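Local coordinates for sialyltransferase 0160 (Photobacterium damselae, PDB 4R84), which transfers sialic acid from the donor CMP-N-acetylneuraminic acid to a galactoside acceptor, probably through an alpha-2,6 linkage, as a glycosyltransferase of the GT-B structural group, at residues I124-P130 with Y202-H207; S131-L135 with W154-T158; E44-P50 with I79-A85. All blocks are in the same frame, centred on the assembly; numbering follows the deposited sequence.

Contact 1. Residues I124-P130 with Y202-H207; sequences IDHASLP and YTNTAH
Ile124 and Thr203 sit beside each other at the C-terminal ends of two parallel strands, 106-125 and 197-204, in the sheet of the N-terminal Rossmann-type domain of a GT-B sialyltransferase. Just past the end of strand 106-125 the chain turns toward the donor pocket, where Ser128 touches the bound CMP-sialic acid analogue. On the backbone side, Ile124 N gives a straight hydrogen bond to Tyr202 O at 3.0 Å. The next link comes from a side chain: Thr203 OG1 donates to Ile124 O at 2.6 Å, approaching from above the carbonyl plane. With OG1 anti to the backbone N of Thr203 (chi1 -167°), the hydroxyl is carried to that oxygen, and the same OG1 also bonds to Asn211.

The carboxylate of Asp125 ties three groups together. Its OD1 takes Asn204 ND2 at 3.1 Å, nearly along the C-O axis and in the plane of the amide. From above the carboxylate plane it also takes Ala127 N at 3.1 Å, which closes an Asx turn and bends the chain between strand and helix 129-144. OD2 is held by Ser131, and Asn204 ND2 has a second acceptor in Asp235, so the amide is fixed between two carboxylates. Pro130 CG and Ala127 CB pack against the same nitrogen.

The aromatic contact is a T-shaped pair: the edge of His126 meets the face of His207 with the planes at 85° and the centroids 4.5 Å apart. Its leading atom is His126 CE1, which stands 3.1 Å from His207 ND1.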
loop_
_atom_site.group_PDB
_atom_site.type_symbol
_atom_site.label_atom_id
_atom_site.label_comp_id
_atom_site.label_asym_id
_atom_site.label_seq_id
_atom_site.Cartn_x
_atom_site.Cartn_y
_atom_site.Cartn_z
ATOM N N ILE A 124 5.433 7.198 -2.449
ATOM C CA ILE A 124 4.814 8.510 -2.618
ATOM C C ILE A 124 3.303 8.387 -2.557
ATOM O O ILE A 124 2.727 7.634 -3.341
ATOM C CB ILE A 124 5.189 9.155 -3.955
ATOM C CG1 ILE A 124 6.705 9.153 -4.155
ATOM C CG2 ILE A 124 4.642 10.602 -4.027
ATOM C CD1 ILE A 124 7.108 9.293 -5.599
ATOM N N ASP A 125 2.666 9.103 -1.637
ATOM C CA ASP A 125 1.198 9.073 -1.563
ATOM C C ASP A 125 0.669 10.244 -0.770
ATOM O O ASP A 125 1.288 10.682 0.193
ATOM C CB ASP A 125 0.698 7.783 -0.927
ATOM C CG ASP A 125 -0.825 7.713 -0.876
ATOM O OD1 ASP A 125 -1.473 8.089 -1.873
ATOM O OD2 ASP A 125 -1.361 7.273 0.156
ATOM N N HIS A 126 -0.507 10.721 -1.164
ATOM C CA HIS A 126 -1.132 11.827 -0.469
ATOM C C HIS A 126 -2.445 11.388 0.185
ATOM O O HIS A 126 -3.111 12.186 0.827
ATOM C CB HIS A 126 -1.403 12.979 -1.438
ATOM C CG HIS A 126 -2.482 12.685 -2.434
ATOM N ND1 HIS A 126 -2.310 11.808 -3.486
ATOM C CD2 HIS A 126 -3.753 13.147 -2.533
ATOM C CE1 HIS A 126 -3.425 11.748 -4.191
ATOM N NE2 HIS A 126 -4.318 12.546 -3.631
ATOM N N ALA A 127 -2.805 10.124 0.021
ATOM C CA ALA A 127 -4.063 9.612 0.559
ATOM C C ALA A 127 -3.811 8.735 1.794
ATOM O O ALA A 127 -2.871 8.981 2.556
ATOM C CB ALA A 127 -4.814 8.839 -0.508
ATOM N N SER A 128 -4.674 7.748 2.025
ATOM C CA SER A 128 -4.515 6.889 3.193
ATOM C C SER A 128 -4.201 5.461 2.821
ATOM O O SER A 128 -3.205 4.898 3.273
ATOM C CB SER A 128 -5.777 6.903 4.062
ATOM O OG SER A 128 -5.872 8.110 4.783
ATOM N N LEU A 129 -5.077 4.879 2.021
ATOM C CA LEU A 129 -5.019 3.455 1.711
ATOM C C LEU A 129 -3.678 3.025 1.062
ATOM O O LEU A 129 -3.050 2.080 1.541
ATOM C CB LEU A 129 -6.220 3.080 0.817
ATOM C CG LEU A 129 -6.347 1.576 0.561
ATOM C CD1 LEU A 129 -6.271 0.815 1.884
ATOM C CD2 LEU A 129 -7.644 1.295 -0.197
ATOM N N PRO A 130 -3.203 3.745 0.025
ATOM C CA PRO A 130 -1.885 3.362 -0.507
ATOM C C PRO A 130 -0.790 3.448 0.538
ATOM O O PRO A 130 0.033 2.542 0.641
ATOM C CB PRO A 130 -1.657 4.373 -1.643
ATOM C CG PRO A 130 -3.077 4.746 -2.075
ATOM C CD PRO A 130 -3.810 4.834 -0.767
ATOM N N TYR A 202 6.422 2.830 -5.358
ATOM C CA TYR A 202 5.144 2.507 -4.723
ATOM C C TYR A 202 4.337 3.773 -4.640
ATOM O O TYR A 202 4.758 4.720 -3.973
ATOM C CB TYR A 202 5.349 1.947 -3.313
ATOM C CG TYR A 202 6.252 0.739 -3.249
ATOM C CD1 TYR A 202 7.641 0.877 -3.295
ATOM C CD2 TYR A 202 5.718 -0.536 -3.118
ATOM C CE1 TYR A 202 8.476 -0.233 -3.232
ATOM C CE2 TYR A 202 6.549 -1.658 -3.045
ATOM C CZ TYR A 202 7.923 -1.492 -3.113
ATOM O OH TYR A 202 8.763 -2.591 -3.041
ATOM N N THR A 203 3.189 3.823 -5.303
ATOM C CA THR A 203 2.431 5.063 -5.247
ATOM C C THR A 203 0.959 4.811 -5.527
ATOM O O THR A 203 0.508 3.666 -5.584
ATOM C CB THR A 203 3.016 6.125 -6.213
ATOM O OG1 THR A 203 2.442 7.407 -5.923
ATOM C CG2 THR A 203 2.777 5.770 -7.679
ATOM N N ASN A 204 0.233 5.918 -5.631
ATOM C CA ASN A 204 -1.211 5.992 -5.791
ATOM C C ASN A 204 -1.592 5.834 -7.260
ATOM O O ASN A 204 -1.036 6.508 -8.118
ATOM C CB ASN A 204 -1.645 7.353 -5.209
ATOM C CG ASN A 204 -3.125 7.585 -5.223
ATOM O OD1 ASN A 204 -3.783 7.430 -6.240
ATOM N ND2 ASN A 204 -3.655 8.030 -4.086
ATOM N N THR A 205 -2.504 4.909 -7.564
ATOM C CA THR A 205 -2.820 4.628 -8.967
ATOM C C THR A 205 -3.348 5.866 -9.708
ATOM O O THR A 205 -2.907 6.159 -10.818
ATOM C CB THR A 205 -3.855 3.501 -9.092
ATOM O OG1 THR A 205 -3.339 2.327 -8.467
ATOM C CG2 THR A 205 -4.148 3.207 -10.555
ATOM N N ALA A 206 -4.297 6.570 -9.100
ATOM C CA ALA A 206 -4.921 7.712 -9.778
ATOM C C ALA A 206 -3.886 8.789 -10.107
ATOM O O ALA A 206 -4.012 9.506 -11.101
ATOM C CB ALA A 206 -6.075 8.294 -8.926
ATOM N N HIS A 207 -2.829 8.873 -9.306
ATOM C CA HIS A 207 -1.891 9.973 -9.484
ATOM C C HIS A 207 -0.502 9.529 -9.873
ATOM O O HIS A 207 0.446 10.279 -9.705
ATOM C CB HIS A 207 -1.848 10.797 -8.208
ATOM C CG HIS A 207 -3.177 11.400 -7.876
ATOM N ND1 HIS A 207 -4.070 10.798 -7.018
ATOM C CD2 HIS A 207 -3.792 12.509 -8.343
ATOM C CE1 HIS A 207 -5.165 11.532 -6.942
ATOM N NE2 HIS A 207 -5.022 12.576 -7.737
#

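Contact 2. Residues S131-L135 with W154-T158; sequences SLQQL and WKRVT. With CSF (cytidine-5'-monophosphate-3-fluoro-N-acetyl-neuraminic acid), chain E.
The Trp154 indole is met by helix residues at one face and along its edge. Over the face of its five-membered ring stands Ser131 CB, a CH-pi contact 3.8 Å from the centroid and almost exactly on the ring normal. Ser131 OG lies over the same ring, 3.3 Å from Trp154 CD1. At the edge, Trp154 NE1 donates to Gln134 OE1 at 2.9 Å. The acceptor lies close to the indole plane, whereas the donor is tilted 23° out of the carbonyl plane of Gln134. The glutamine reaches this nitrogen with an extended chain (chi2 165°), its CB passing Trp154 CZ2 on the way.

The polar end of Ser131 looks two ways. Its hydroxyl is bonded to Asp125 at the end of the neighbouring strand, and it accepts from a water that in turn accepts from Arg156 N at 2.8 Å. Helix 129-144 follows strand 106-125 in the N-terminal of the two Rossmann-type domains, and 154-158 leaves the adjacent parallel strand 149-154; both lie at the C-terminal ends of the strands, facing the interdomain cleft, where the donor is gripped mostly from the C-terminal domain. From this side Arg156 reaches the donor analogue, NH1 giving a 3.0 Å hydrogen bond to O2' of its ribose.

Apolar contacts continue on the face that Ser131 occupies. Val157 CG2 touches Ser131 CB at 3.7 Å and reaches Leu132 CD2, while helix 330-340 packs on Val157 and Leu135 through Ile339. Trp154 CH2, at the far end of the indole, rests 3.9 Å from Leu135 CB.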
loop_
_atom_site.group_PDB
_atom_site.type_symbol
_atom_site.label_atom_id
_atom_site.label_comp_id
_atom_site.label_asym_id
_atom_site.label_seq_id
_atom_site.Cartn_x
_atom_site.Cartn_y
_atom_site.Cartn_z
ATOM N N SER A 131 -0.791 4.503 1.342
ATOM C CA SER A 131 0.248 4.628 2.376
ATOM C C SER A 131 0.189 3.486 3.402
ATOM O O SER A 131 1.227 2.975 3.813
ATOM C CB SER A 131 0.131 5.975 3.096
ATOM O OG SER A 131 0.275 7.038 2.175
ATOM N N LEU A 132 -1.016 3.087 3.808
ATOM C CA LEU A 132 -1.175 2.024 4.792
ATOM C C LEU A 132 -0.705 0.675 4.234
ATOM O O LEU A 132 -0.032 -0.089 4.926
ATOM C CB LEU A 132 -2.633 1.933 5.260
ATOM C CG LEU A 132 -3.147 3.158 6.034
ATOM C CD1 LEU A 132 -4.655 3.049 6.236
ATOM C CD2 LEU A 132 -2.463 3.257 7.380
ATOM N N GLN A 133 -1.044 0.392 2.983
ATOM C CA GLN A 133 -0.576 -0.829 2.318
ATOM C C GLN A 133 0.936 -0.819 2.212
ATOM O O GLN A 133 1.597 -1.825 2.459
ATOM C CB GLN A 133 -1.172 -0.946 0.924
ATOM C CG GLN A 133 -2.657 -1.266 0.925
ATOM C CD GLN A 133 -2.953 -2.751 1.044
ATOM O OE1 GLN A 133 -2.178 -3.597 0.585
ATOM N NE2 GLN A 133 -4.091 -3.080 1.654
ATOM N N GLN A 134 1.467 0.336 1.851
ATOM C CA GLN A 134 2.908 0.490 1.698
ATOM C C GLN A 134 3.608 0.320 3.038
ATOM O O GLN A 134 4.683 -0.266 3.101
ATOM C CB GLN A 134 3.212 1.851 1.075
ATOM C CG GLN A 134 2.804 1.935 -0.410
ATOM C CD GLN A 134 2.768 3.356 -0.915
ATOM O OE1 GLN A 134 3.384 4.241 -0.333
ATOM N NE2 GLN A 134 2.017 3.589 -1.993
ATOM N N LEU A 135 3.003 0.819 4.117
ATOM C CA LEU A 135 3.622 0.694 5.431
ATOM C C LEU A 135 3.755 -0.777 5.830
ATOM O O LEU A 135 4.781 -1.181 6.384
ATOM C CB LEU A 135 2.830 1.455 6.495
ATOM C CG LEU A 135 3.379 1.351 7.913
ATOM C CD1 LEU A 135 4.854 1.791 7.989
ATOM C CD2 LEU A 135 2.511 2.207 8.838
ATOM N N TRP A 154 4.770 10.755 2.376
ATOM C CA TRP A 154 3.374 10.467 2.678
ATOM C C TRP A 154 2.731 11.680 3.319
ATOM O O TRP A 154 3.285 12.258 4.245
ATOM C CB TRP A 154 3.249 9.301 3.646
ATOM C CG TRP A 154 3.559 7.953 3.113
ATOM C CD1 TRP A 154 3.512 7.536 1.817
ATOM C CD2 TRP A 154 3.968 6.830 3.893
ATOM N NE1 TRP A 154 3.877 6.199 1.750
ATOM C CE2 TRP A 154 4.161 5.750 3.012
ATOM C CE3 TRP A 154 4.219 6.640 5.261
ATOM C CZ2 TRP A 154 4.570 4.488 3.451
ATOM C CZ3 TRP A 154 4.623 5.382 5.699
ATOM C CH2 TRP A 154 4.797 4.324 4.794
ATOM N N LYS A 155 1.544 12.048 2.865
ATOM C CA LYS A 155 0.906 13.236 3.417
ATOM C C LYS A 155 0.159 12.950 4.715
ATOM O O LYS A 155 0.109 13.805 5.602
ATOM C CB LYS A 155 -0.046 13.841 2.377
ATOM C CG LYS A 155 -0.488 15.265 2.716
ATOM C CD LYS A 155 -0.990 15.987 1.468
ATOM C CE LYS A 155 -1.620 17.334 1.814
ATOM N NZ LYS A 155 -2.899 17.143 2.592
ATOM N N ARG A 156 -0.410 11.752 4.836
ATOM C CA ARG A 156 -1.322 11.462 5.949
ATOM C C ARG A 156 -0.691 10.563 7.014
ATOM O O ARG A 156 -0.964 10.707 8.201
ATOM C CB ARG A 156 -2.619 10.840 5.433
ATOM C CG ARG A 156 -3.481 11.766 4.559
ATOM C CD ARG A 156 -4.956 11.373 4.642
ATOM N NE ARG A 156 -5.415 11.435 6.027
ATOM C CZ ARG A 156 -6.538 10.881 6.472
ATOM N NH1 ARG A 156 -7.317 10.206 5.636
ATOM N NH2 ARG A 156 -6.870 10.992 7.756
ATOM N N VAL A 157 0.119 9.608 6.589
ATOM C CA VAL A 157 0.819 8.750 7.538
ATOM C C VAL A 157 2.159 9.349 7.955
ATOM O O VAL A 157 3.031 9.629 7.115
ATOM C CB VAL A 157 1.033 7.352 6.960
ATOM C CG1 VAL A 157 1.850 6.495 7.931
ATOM C CG2 VAL A 157 -0.304 6.709 6.667
ATOM N N THR A 158 2.335 9.528 9.263
ATOM C CA THR A 158 3.518 10.188 9.802
ATOM C C THR A 158 4.470 9.215 10.489
ATOM O O THR A 158 4.095 8.520 11.420
ATOM C CB THR A 158 3.124 11.286 10.801
ATOM O OG1 THR A 158 2.358 12.277 10.114
ATOM C CG2 THR A 158 4.364 11.941 11.383
HETATM C C5A CSF E . -14.911 14.374 -1.357
HETATM C C4A CSF E . -13.413 14.111 -1.273
HETATM C C2A CSF E . -13.624 14.070 1.249
HETATM O O6A CSF E . -15.035 14.272 1.049
HETATM C C6A CSF E . -15.573 13.723 -0.149
HETATM C C3A CSF E . -12.839 14.632 0.050
HETATM O O4A CSF E . -12.770 14.753 -2.382
HETATM N N5A CSF E . -15.438 13.794 -2.572
HETATM C C7A CSF E . -17.059 14.023 -0.156
HETATM C C8A CSF E . -17.732 13.367 1.037
HETATM C C9A CSF E . -19.247 13.488 0.922
HETATM O O9A CSF E . -19.818 12.821 2.047
HETATM O O8A CSF E . -17.387 11.982 1.030
HETATM O O7A CSF E . -17.257 15.435 -0.065
HETATM C C1A CSF E . -13.206 14.793 2.513
HETATM O OBA CSF E . -12.036 14.652 2.922
HETATM O OAA CSF E . -14.030 15.524 3.111
HETATM O O1A CSF E . -13.260 12.694 1.380
HETATM O O2A CSF E . -13.960 10.304 1.405
HETATM N N1 CSF E . -12.404 9.690 7.095
HETATM C C2 CSF E . -12.418 9.030 8.334
HETATM N N3 CSF E . -13.544 9.029 9.083
HETATM C C4 CSF E . -14.647 9.658 8.623
HETATM C C5 CSF E . -14.640 10.327 7.399
HETATM C C6 CSF E . -13.477 10.338 6.636
HETATM C "C3'" CSF E . -11.332 8.821 4.179
HETATM C "C2'" CSF E . -10.915 8.423 5.570
HETATM C "C1'" CSF E . -11.138 9.702 6.344
HETATM O "O4'" CSF E . -11.135 10.777 5.401
HETATM C "C4'" CSF E . -10.841 10.248 4.108
HETATM P PA CSF E . -13.966 11.539 2.270
HETATM O "O5'" CSF E . -12.918 11.186 3.409
HETATM C "C5'" CSF E . -11.547 11.075 3.055
HETATM O "O3'" CSF E . -10.767 7.962 3.196
HETATM O "O2'" CSF E . -9.508 8.153 5.611
HETATM N N4 CSF E . -15.778 9.658 9.371
HETATM O O2 CSF E . -11.375 8.448 8.733
HETATM O O3A CSF E . -15.226 12.005 2.948
HETATM C C10 CSF E . -16.180 14.479 -3.447
HETATM O O10 CSF E . -16.396 15.677 -3.334
HETATM C C11 CSF E . -16.753 13.669 -4.577
HETATM F F3A CSF E . -12.910 16.004 0.093
HETATM O O HOH W 1 -0.471 9.538 3.107
#

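Contact 3. Residues E44-P50 with I79-A85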
loop_
_atom_site.group_PDB
_atom_site.type_symbol
_atom_site.label_atom_id
_atom_site.label_comp_id
_atom_site.label_asym_id
_atom_site.label_seq_id
_atom_site.Cartn_x
_atom_site.Cartn_y
_atom_site.Cartn_z
ATOM N N GLU A 44 28.875 -4.970 0.065
ATOM C CA GLU A 44 28.549 -5.514 1.384
ATOM C C GLU A 44 29.221 -6.875 1.601
ATOM O O GLU A 44 29.702 -7.500 0.658
ATOM C CB GLU A 44 27.015 -5.601 1.559
ATOM C CG GLU A 44 26.347 -4.224 1.470
ATOM C CD GLU A 44 24.917 -4.192 1.978
ATOM O OE1 GLU A 44 24.361 -5.257 2.310
ATOM O OE2 GLU A 44 24.351 -3.077 2.055
ATOM N N THR A 45 29.260 -7.318 2.853
ATOM C CA THR A 45 29.986 -8.521 3.242
ATOM C C THR A 45 29.029 -9.662 3.616
ATOM O O THR A 45 27.995 -9.446 4.256
ATOM C CB THR A 45 30.934 -8.214 4.420
ATOM O OG1 THR A 45 31.903 -7.235 4.015
ATOM C CG2 THR A 45 31.664 -9.478 4.897
ATOM N N TYR A 46 29.359 -10.864 3.161
ATOM C CA TYR A 46 28.654 -12.074 3.553
ATOM C C TYR A 46 29.677 -13.050 4.127
ATOM O O TYR A 46 30.736 -13.234 3.535
ATOM C CB TYR A 46 27.916 -12.680 2.359
ATOM C CG TYR A 46 27.058 -13.875 2.710
ATOM C CD1 TYR A 46 27.615 -15.153 2.811
ATOM C CD2 TYR A 46 25.689 -13.734 2.924
ATOM C CE1 TYR A 46 26.825 -16.251 3.136
ATOM C CE2 TYR A 46 24.901 -14.823 3.245
ATOM C CZ TYR A 46 25.467 -16.074 3.347
ATOM O OH TYR A 46 24.665 -17.151 3.664
ATOM N N GLN A 47 29.396 -13.646 5.284
ATOM C CA GLN A 47 30.352 -14.595 5.869
ATOM C C GLN A 47 30.097 -16.021 5.400
ATOM O O GLN A 47 29.082 -16.621 5.751
ATOM C CB GLN A 47 30.313 -14.578 7.398
ATOM C CG GLN A 47 31.433 -15.442 8.000
ATOM C CD GLN A 47 31.309 -15.652 9.500
ATOM O OE1 GLN A 47 30.245 -16.001 10.007
ATOM N NE2 GLN A 47 32.408 -15.451 10.214
ATOM N N LEU A 48 31.012 -16.571 4.609
ATOM C CA LEU A 48 30.898 -17.979 4.252
ATOM C C LEU A 48 31.309 -18.849 5.442
ATOM O O LEU A 48 32.362 -18.637 6.063
ATOM C CB LEU A 48 31.732 -18.301 3.012
ATOM C CG LEU A 48 31.093 -17.766 1.726
ATOM C CD1 LEU A 48 32.115 -17.642 0.622
ATOM C CD2 LEU A 48 29.904 -18.604 1.270
ATOM N N THR A 49 30.481 -19.845 5.741
ATOM C CA THR A 49 30.687 -20.684 6.914
ATOM C C THR A 49 29.964 -22.012 6.697
ATOM O O THR A 49 28.987 -22.072 5.946
ATOM C CB THR A 49 30.166 -19.990 8.194
ATOM O OG1 THR A 49 30.590 -20.708 9.357
ATOM C CG2 THR A 49 28.651 -19.897 8.172
ATOM N N PRO A 50 30.457 -23.093 7.320
ATOM C CA PRO A 50 29.693 -24.338 7.200
ATOM C C PRO A 50 28.327 -24.225 7.860
ATOM O O PRO A 50 28.194 -23.555 8.881
ATOM C CB PRO A 50 30.572 -25.363 7.932
ATOM C CG PRO A 50 31.969 -24.764 7.888
ATOM C CD PRO A 50 31.747 -23.288 8.006
ATOM N N ILE A 79 37.807 -21.798 8.265
ATOM C CA ILE A 79 36.501 -22.372 8.515
ATOM C C ILE A 79 35.447 -21.377 8.060
ATOM O O ILE A 79 34.574 -21.707 7.266
ATOM C CB ILE A 79 36.277 -22.717 9.999
ATOM C CG1 ILE A 79 37.311 -23.740 10.473
ATOM C CG2 ILE A 79 34.885 -23.281 10.202
ATOM C CD1 ILE A 79 37.361 -24.994 9.624
ATOM N N SER A 80 35.547 -20.156 8.573
ATOM C CA SER A 80 34.667 -19.072 8.154
ATOM C C SER A 80 35.514 -17.957 7.577
ATOM O O SER A 80 36.606 -17.687 8.073
ATOM C CB SER A 80 33.838 -18.558 9.331
ATOM O OG SER A 80 33.010 -19.579 9.860
ATOM N N PHE A 81 35.018 -17.296 6.537
ATOM C CA PHE A 81 35.733 -16.152 5.986
ATOM C C PHE A 81 34.772 -15.208 5.296
ATOM O O PHE A 81 33.621 -15.561 5.017
ATOM C CB PHE A 81 36.829 -16.576 5.003
ATOM C CG PHE A 81 36.315 -17.237 3.763
ATOM C CD1 PHE A 81 36.047 -18.598 3.748
ATOM C CD2 PHE A 81 36.066 -16.493 2.618
ATOM C CE1 PHE A 81 35.560 -19.209 2.609
ATOM C CE2 PHE A 81 35.581 -17.094 1.477
ATOM C CZ PHE A 81 35.326 -18.464 1.476
ATOM N N ASP A 82 35.256 -14.008 5.008
ATOM C CA ASP A 82 34.387 -12.987 4.431
ATOM C C ASP A 82 34.445 -12.931 2.915
ATOM O O ASP A 82 35.518 -12.903 2.314
ATOM C CB ASP A 82 34.741 -11.604 4.981
ATOM C CG ASP A 82 34.276 -11.395 6.412
ATOM O OD1 ASP A 82 33.519 -12.237 6.947
ATOM O OD2 ASP A 82 34.658 -10.359 6.999
ATOM N N PHE A 83 33.257 -12.916 2.317
ATOM C CA PHE A 83 33.061 -12.606 0.913
ATOM C C PHE A 83 32.634 -11.142 0.840
ATOM O O PHE A 83 31.589 -10.771 1.391
ATOM C CB PHE A 83 31.995 -13.533 0.307
ATOM C CG PHE A 83 31.579 -13.187 -1.102
ATOM C CD1 PHE A 83 32.221 -13.757 -2.191
ATOM C CD2 PHE A 83 30.499 -12.333 -1.340
ATOM C CE1 PHE A 83 31.816 -13.459 -3.488
ATOM C CE2 PHE A 83 30.097 -12.023 -2.632
ATOM C CZ PHE A 83 30.749 -12.592 -3.705
ATOM N N VAL A 84 33.447 -10.314 0.187
ATOM C CA VAL A 84 33.081 -8.922 -0.065
ATOM C C VAL A 84 32.595 -8.784 -1.495
ATOM O O VAL A 84 33.351 -9.042 -2.433
ATOM C CB VAL A 84 34.257 -7.961 0.148
ATOM C CG1 VAL A 84 33.812 -6.512 -0.097
ATOM C CG2 VAL A 84 34.833 -8.128 1.546
ATOM N N ALA A 85 31.325 -8.422 -1.668
ATOM C CA ALA A 85 30.746 -8.321 -3.003
ATOM C C ALA A 85 31.389 -7.212 -3.822
ATOM O O ALA A 85 31.390 -6.052 -3.412
ATOM C CB ALA A 85 29.227 -8.093 -2.916
HETATM O O HOH W 2 34.623 -13.922 8.768
#
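Thr49 OG1 and Ser80 OG lie 2.7 Å apart in a hydroxyl-to-hydroxyl hydrogen bond, just beyond one end of the paired strands. Thr49 holds OG1 anti to its own nitrogen (chi1 -170°), which sets it facing the serine. Next to it, Pro50 CD packs on Ile79 CG2, the two side chains meeting at about a right angle.

Between the strands the backbone bonds alternate. Tyr46 and Phe83 form a hydrogen-bonded pair, with N to O at 2.8 Å in both directions. Leu48 and Phe81 form the next, though here Leu48 N reaches Phe81 O by a more bent bond, 133° at the hydrogen. Ala85 N closes the far end on Glu44 O. The non-hydrogen-bonded pairs between them, Thr45 with Val84 and Gln47 with Asp82, bring CA hydrogens toward the carbonyl oxygens of Phe83 and Phe81.

Strands 45-48 and 81-84 make a two-stranded antiparallel sheet in the N-terminal PKD-like domain. Its Tyr46, Leu48, Phe81 and Phe83 face packs on strands 31-41, 92-101 and 106-125, as in the beta-sandwich of this immunoglobulin-like family. On that inner face the side chains of Leu48 and Phe81 run out from the sheet together, alongside one another. Leu48 CB stands over the face of the Phe81 ring, 4.1 Å from its centroid, and Leu48 CD1 approaches Phe81 CZ at 3.4 Å. Trp62 meets the Phe81 ring edge-to-face, and Tyr94 does likewise with Phe83.

The opposite face, with Thr45, Gln47, Asp82 and Val84, is mostly polar and exposed. Thr45 CG2 lies 3.6 Å from Asp82 CG, and Val84 CG2 leans on Thr45 OG1. A water bridges the facing pair Gln47 and Asp82: it accepts from Gln47 NE2 and donates to Asp82 OD1 at 2.7 Å.

How the contacts relate
From the N terminus, contact 3 comes first, joining 44-50 to 79-85 across a 28-residue loop within the PKD-like domain and closing before the others open. Strand 106-125 then runs on from that domain into the sheet of the N-terminal Rossmann-type domain, and contact 1 begins at its end. Contact 1 spans 71 residues, and within that span lies the shorter closure of contact 2, from helix 129-144 to the exit of strand 149-154. The two touch where the strand end of contact 1 meets the loop of contact 2, Asp125 O bonding to Lys155 N and Ala127 packing on Arg156, so that three neighbouring strand ends and one helix are joined beside the donor pocket. Contact 3 stands apart, its centre about 40 Å from that of contact 1.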